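Local coordinates for LytB (Plasmodium falciparum, PDB 4N7B), which catalyses the reductive conversion of 4-hydroxy-3-methylbut-2-enyl diphosphate into isopentenyl and dimethylallyl diphosphate, using an iron-sulfur cluster, in the last step of the MEP pathway, at residues A[241-246]-A[524-529]. Sequence-based numbering, arbitrary orientation.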
loop_
_atom_site.group_PDB
_atom_site.type_symbol
_atom_site.label_atom_id
_atom_site.label_comp_id
_atom_site.label_asym_id
_atom_site.label_seq_id
_atom_site.Cartn_x
_atom_site.Cartn_y
_atom_site.Cartn_z
ATOM N N VAL A 241 5.531 15.494 1.435
ATOM C CA VAL A 241 6.964 15.694 1.212
ATOM C C VAL A 241 7.226 16.908 0.345
ATOM O O VAL A 241 8.117 17.703 0.639
ATOM C CB VAL A 241 7.630 14.472 0.551
ATOM C CG1 VAL A 241 9.117 14.734 0.294
ATOM C CG2 VAL A 241 7.463 13.244 1.440
ATOM N N GLU A 242 6.447 17.048 -0.722
ATOM C CA GLU A 242 6.612 18.150 -1.667
ATOM C C GLU A 242 6.399 19.503 -0.986
ATOM O O GLU A 242 7.051 20.502 -1.309
ATOM C CB GLU A 242 5.628 17.987 -2.827
ATOM C CG GLU A 242 6.177 17.165 -3.992
ATOM C CD GLU A 242 5.091 16.688 -4.945
ATOM O OE1 GLU A 242 3.901 16.985 -4.689
ATOM O OE2 GLU A 242 5.420 15.997 -5.943
ATOM N N GLU A 243 5.499 19.523 -0.016
ATOM C CA GLU A 243 5.109 20.764 0.608
ATOM C C GLU A 243 6.144 21.166 1.665
ATOM O O GLU A 243 6.371 22.358 1.910
ATOM C CB GLU A 243 3.700 20.618 1.179
ATOM C CG GLU A 243 3.039 21.936 1.504
ATOM C CD GLU A 243 2.663 22.700 0.262
ATOM O OE1 GLU A 243 2.265 22.061 -0.736
ATOM O OE2 GLU A 243 2.785 23.936 0.286
ATOM N N CYS A 244 6.801 20.170 2.257
ATOM C CA CYS A 244 7.898 20.409 3.191
ATOM C C CYS A 244 9.088 20.982 2.448
ATOM O O CYS A 244 9.782 21.875 2.936
ATOM C CB CYS A 244 8.312 19.105 3.861
ATOM S SG CYS A 244 7.248 18.621 5.239
ATOM N N LEU A 245 9.321 20.448 1.254
ATOM C CA LEU A 245 10.409 20.919 0.411
ATOM C C LEU A 245 10.213 22.375 -0.011
ATOM O O LEU A 245 11.187 23.097 -0.193
ATOM C CB LEU A 245 10.542 20.029 -0.821
ATOM C CG LEU A 245 11.165 18.663 -0.532
ATOM C CD1 LEU A 245 10.934 17.718 -1.692
ATOM C CD2 LEU A 245 12.658 18.828 -0.268
ATOM N N LYS A 246 8.963 22.801 -0.169
ATOM C CA LYS A 246 8.664 24.187 -0.527
ATOM C C LYS A 246 8.951 25.110 0.643
ATOM O O LYS A 246 9.506 26.198 0.473
ATOM C CB LYS A 246 7.205 24.339 -0.967
ATOM C CG LYS A 246 6.969 23.907 -2.406
ATOM C CD LYS A 246 5.486 23.786 -2.760
ATOM C CE LYS A 246 5.284 22.846 -3.967
ATOM N NZ LYS A 246 3.864 22.426 -4.157
ATOM N N LYS A 524 -1.959 17.654 10.484
ATOM C CA LYS A 524 -2.437 18.923 11.009
ATOM C C LYS A 524 -1.329 19.847 11.493
ATOM O O LYS A 524 -1.444 21.067 11.359
ATOM C CB LYS A 524 -3.480 18.681 12.101
ATOM C CG LYS A 524 -4.779 18.167 11.506
ATOM C CD LYS A 524 -5.855 17.896 12.540
ATOM C CE LYS A 524 -7.001 17.086 11.922
ATOM N NZ LYS A 524 -8.244 17.184 12.729
ATOM N N ASN A 525 -0.255 19.291 12.040
ATOM C CA ASN A 525 0.818 20.142 12.550
ATOM C C ASN A 525 1.514 20.793 11.372
ATOM O O ASN A 525 1.893 21.961 11.410
ATOM C CB ASN A 525 1.815 19.338 13.376
ATOM C CG ASN A 525 2.508 18.285 12.564
ATOM O OD1 ASN A 525 1.986 17.848 11.534
ATOM N ND2 ASN A 525 3.685 17.859 13.014
ATOM N N PHE A 526 1.650 20.026 10.306
ATOM C CA PHE A 526 2.250 20.519 9.091
ATOM C C PHE A 526 1.410 21.632 8.471
ATOM O O PHE A 526 1.947 22.619 7.969
ATOM C CB PHE A 526 2.397 19.368 8.119
ATOM C CG PHE A 526 2.949 19.769 6.809
ATOM C CD1 PHE A 526 4.057 20.589 6.749
ATOM C CD2 PHE A 526 2.373 19.328 5.637
ATOM C CE1 PHE A 526 4.583 20.970 5.547
ATOM C CE2 PHE A 526 2.892 19.702 4.427
ATOM C CZ PHE A 526 4.005 20.531 4.383
ATOM N N LEU A 527 0.090 21.474 8.509
ATOM C CA LEU A 527 -0.820 22.511 8.025
ATOM C C LEU A 527 -0.672 23.790 8.840
ATOM O O LEU A 527 -0.688 24.888 8.288
ATOM C CB LEU A 527 -2.270 22.038 8.104
ATOM C CG LEU A 527 -2.755 21.085 7.017
ATOM C CD1 LEU A 527 -4.143 20.576 7.358
ATOM C CD2 LEU A 527 -2.756 21.794 5.676
ATOM N N HIS A 528 -0.533 23.648 10.153
ATOM C CA HIS A 528 -0.375 24.807 11.024
ATOM C C HIS A 528 0.850 25.619 10.610
ATOM O O HIS A 528 0.804 26.853 10.548
ATOM C CB HIS A 528 -0.236 24.378 12.485
ATOM C CG HIS A 528 -0.288 25.521 13.455
ATOM N ND1 HIS A 528 -1.462 26.165 13.787
ATOM C CD2 HIS A 528 0.691 26.143 14.154
ATOM C CE1 HIS A 528 -1.205 27.127 14.655
ATOM N NE2 HIS A 528 0.094 27.135 14.892
ATOM N N MET A 529 1.944 24.915 10.330
ATOM C CA MET A 529 3.174 25.558 9.886
ATOM C C MET A 529 2.890 26.401 8.657
ATOM O O MET A 529 3.165 27.605 8.628
ATOM C CB MET A 529 4.232 24.513 9.551
ATOM C CG MET A 529 4.647 23.672 10.743
ATOM S SD MET A 529 5.846 22.400 10.309
ATOM C CE MET A 529 5.760 21.338 11.747
#
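A Cys sulfur-aromatic contact joins two helices that pack on one parallel sheet. Phe526, from helix 524-533, reaches across to Cys244 and Glu243 of helix 232-247. The phenyl group is set anti to the backbone N (chi1 177°), which sends the ring out toward the neighbouring helix. SG of Cys244 lies 4.1 Å from the centroid of the Phe526 ring. It sits obliquely, 32° off the ring normal. SG of Cys244 is 3.6 Å from CE1 of Phe526, its nearest ring atom.

The far end of the ring also meets Glu243. CB of Glu243 comes up at the edge, near the ring plane, 3.2 Å from CZ of Phe526. CG of Glu243 follows at 3.3 Å from CZ of Phe526. The aliphatic part of Glu243 thus packs tightly against the end of the ring. CZ of Phe526 also lies 3.5 Å from the backbone N of Cys244, which approaches obliquely. The bend of Glu243 at chi2 (71°) turns the carboxylate off the ring. There OE1 of Glu243 makes a long salt bridge, 3.8 Å, with NZ of Lys246 on its own helix.

No hydrogen bond crosses between 241-246 and 524-529, and the contact is mainly apolar. Cys244 and Phe526 are buried, and both also touch Ile311 of strand 309-312. Cys244 rests on Ile289 of strand 287-290 as well. Asn525 ND2 bonds to Glu310 O, tying the C-terminal helix to that edge strand. This is helix-helix packing over a four-stranded parallel sheet, in one of the alpha/beta domains of the IspH fold.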